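Local coordinates for protein arginine N-methyltransferase SFM1 (Saccharomyces cerevisiae, PDB 5C74) that transfers one methyl group from S-adenosyl-L-methionine to an arginine of ribosomal protein S3, acting as a protein-arginine N-methyltransferase, at residues Arg79-Asp84 with Thr97-Phe102. Numbering follows the deposited sequence.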
# COMPACT_ATOMS: atom_id res chain seq x y z
N ARG A 79 -14.96 -3.09 -27.43
CA ARG A 79 -13.53 -3.22 -27.71
C ARG A 79 -12.71 -3.06 -26.43
O ARG A 79 -11.49 -2.86 -26.49
CB ARG A 79 -13.08 -2.21 -28.77
CG ARG A 79 -13.86 -2.35 -30.09
CD ARG A 79 -13.18 -1.59 -31.24
NE ARG A 79 -11.77 -1.96 -31.31
CZ ARG A 79 -11.29 -3.00 -31.99
NH1 ARG A 79 -12.11 -3.76 -32.71
NH2 ARG A 79 -9.99 -3.27 -31.96
N VAL A 80 -13.37 -3.15 -25.29
CA VAL A 80 -12.66 -3.13 -24.00
C VAL A 80 -12.87 -4.47 -23.30
O VAL A 80 -14.00 -4.86 -23.02
CB VAL A 80 -13.14 -1.97 -23.11
CG1 VAL A 80 -12.40 -1.97 -21.80
CG2 VAL A 80 -12.96 -0.61 -23.84
N CYS A 81 -11.77 -5.17 -23.03
CA CYS A 81 -11.81 -6.48 -22.41
C CYS A 81 -11.72 -6.37 -20.89
O CYS A 81 -10.91 -5.60 -20.37
CB CYS A 81 -10.68 -7.36 -22.94
SG CYS A 81 -10.66 -9.00 -22.20
N LEU A 82 -12.55 -7.12 -20.19
CA LEU A 82 -12.46 -7.13 -18.73
C LEU A 82 -11.95 -8.49 -18.27
O LEU A 82 -12.53 -9.52 -18.61
CB LEU A 82 -13.83 -6.84 -18.11
CG LEU A 82 -13.91 -6.96 -16.59
CD1 LEU A 82 -13.15 -5.80 -15.89
CD2 LEU A 82 -15.36 -7.00 -16.15
N LEU A 83 -10.85 -8.51 -17.53
CA LEU A 83 -10.41 -9.74 -16.88
C LEU A 83 -11.52 -10.21 -15.96
O LEU A 83 -11.96 -9.47 -15.08
CB LEU A 83 -9.12 -9.55 -16.07
CG LEU A 83 -8.72 -10.83 -15.31
CD1 LEU A 83 -8.38 -11.95 -16.30
CD2 LEU A 83 -7.56 -10.58 -14.34
N ASP A 84 -11.98 -11.43 -16.17
CA ASP A 84 -13.14 -11.91 -15.44
C ASP A 84 -12.91 -13.37 -15.03
O ASP A 84 -13.02 -14.26 -15.86
CB ASP A 84 -14.39 -11.75 -16.31
CG ASP A 84 -15.69 -12.07 -15.58
OD1 ASP A 84 -15.66 -12.54 -14.42
OD2 ASP A 84 -16.77 -11.86 -16.19
N THR A 97 -7.53 -8.55 -32.63
CA THR A 97 -8.26 -7.60 -33.47
C THR A 97 -9.50 -7.01 -32.81
O THR A 97 -10.12 -6.11 -33.37
CB THR A 97 -8.72 -8.27 -34.78
OG1 THR A 97 -9.62 -9.34 -34.47
CG2 THR A 97 -7.52 -8.83 -35.55
N LYS A 98 -9.88 -7.54 -31.65
CA LYS A 98 -11.17 -7.23 -31.04
C LYS A 98 -11.08 -6.16 -29.97
O LYS A 98 -12.04 -5.42 -29.74
CB LYS A 98 -11.79 -8.48 -30.40
CG LYS A 98 -12.22 -9.58 -31.38
CD LYS A 98 -13.01 -10.67 -30.64
CE LYS A 98 -13.56 -11.73 -31.59
NZ LYS A 98 -12.52 -12.70 -32.02
N PHE A 99 -9.94 -6.11 -29.29
CA PHE A 99 -9.78 -5.32 -28.06
C PHE A 99 -8.65 -4.31 -28.15
O PHE A 99 -7.58 -4.62 -28.67
CB PHE A 99 -9.52 -6.25 -26.87
CG PHE A 99 -10.60 -7.27 -26.63
CD1 PHE A 99 -11.93 -6.89 -26.54
CD2 PHE A 99 -10.27 -8.61 -26.49
CE1 PHE A 99 -12.92 -7.84 -26.31
CE2 PHE A 99 -11.25 -9.56 -26.26
CZ PHE A 99 -12.58 -9.18 -26.18
N ASP A 100 -8.89 -3.11 -27.62
CA ASP A 100 -7.86 -2.06 -27.55
C ASP A 100 -7.36 -1.87 -26.12
O ASP A 100 -6.22 -1.46 -25.91
CB ASP A 100 -8.41 -0.74 -28.08
CG ASP A 100 -8.99 -0.88 -29.47
OD1 ASP A 100 -8.32 -1.50 -30.31
OD2 ASP A 100 -10.11 -0.40 -29.72
N TYR A 101 -8.23 -2.19 -25.16
CA TYR A 101 -7.94 -2.04 -23.73
C TYR A 101 -8.25 -3.32 -22.97
O TYR A 101 -9.17 -4.04 -23.34
CB TYR A 101 -8.75 -0.90 -23.12
CG TYR A 101 -8.31 0.45 -23.61
CD1 TYR A 101 -7.29 1.14 -22.96
CD2 TYR A 101 -8.90 1.04 -24.72
CE1 TYR A 101 -6.88 2.40 -23.40
CE2 TYR A 101 -8.49 2.30 -25.18
CZ TYR A 101 -7.48 2.96 -24.51
OH TYR A 101 -7.07 4.20 -24.95
N PHE A 102 -7.50 -3.56 -21.91
CA PHE A 102 -7.68 -4.72 -21.04
C PHE A 102 -7.78 -4.17 -19.63
O PHE A 102 -6.89 -3.44 -19.19
CB PHE A 102 -6.50 -5.69 -21.17
CG PHE A 102 -6.72 -7.00 -20.46
CD1 PHE A 102 -6.38 -7.16 -19.13
CD2 PHE A 102 -7.26 -8.08 -21.14
CE1 PHE A 102 -6.57 -8.37 -18.48
CE2 PHE A 102 -7.44 -9.31 -20.49
CZ PHE A 102 -7.10 -9.44 -19.17
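Arg79 reaches over the chain that leads into strand 101-104 and holds it from Thr97 to Asp100. Arg79 CB lies 3.5 Å from Lys98 O, and CG stays beside that same carbonyl; CD passes on to the carboxylate of Asp100. A bend at the third torsion (chi3 51°) then turns the guanidinium so that Lys98 O sits over its face while the N-H groups point outward in its plane. Arg79 NE meets Asp100 OD2 at 2.8 Å, on the syn side but tilted out of the carboxylate plane. Arg79 NH2 meets Asp100 OD1 from above that plane at 2.9 Å. Both oxygens lie in the guanidinium plane, giving a side-on, two-nitrogen salt bridge, nearly straight at both hydrogens. The two planes are 38° apart. At the far end, Arg79 NH1 donates to Thr97 O at 3.1 Å, following a lone pair, and NH2 reaches the same oxygen from above the carbonyl plane. A leucine in place of Arg79 would probably leave the Asp100 carboxylate without this partner and the Thr97 carbonyl without its two donors, letting the loop before strand 101-104 shift.

Backbone bonds fix the register, Asp100 N to Arg79 O and Cys81 N to Tyr101 O. On the sheet face carrying Cys81 and Phe102, Cys81 CB stands 3.7 Å from the ring centroid of Phe99, a loop residue, only 11° off its normal, a CH-pi contact; SG meets the Phe102 ring obliquely, and Leu83 CB touches Phe102 CZ. The bridges Val80-Tyr101 and Cys81-Phe102 are parallel, joining neighbouring strands inside the six-stranded parallel sheet of the SPOUT methyltransferase fold.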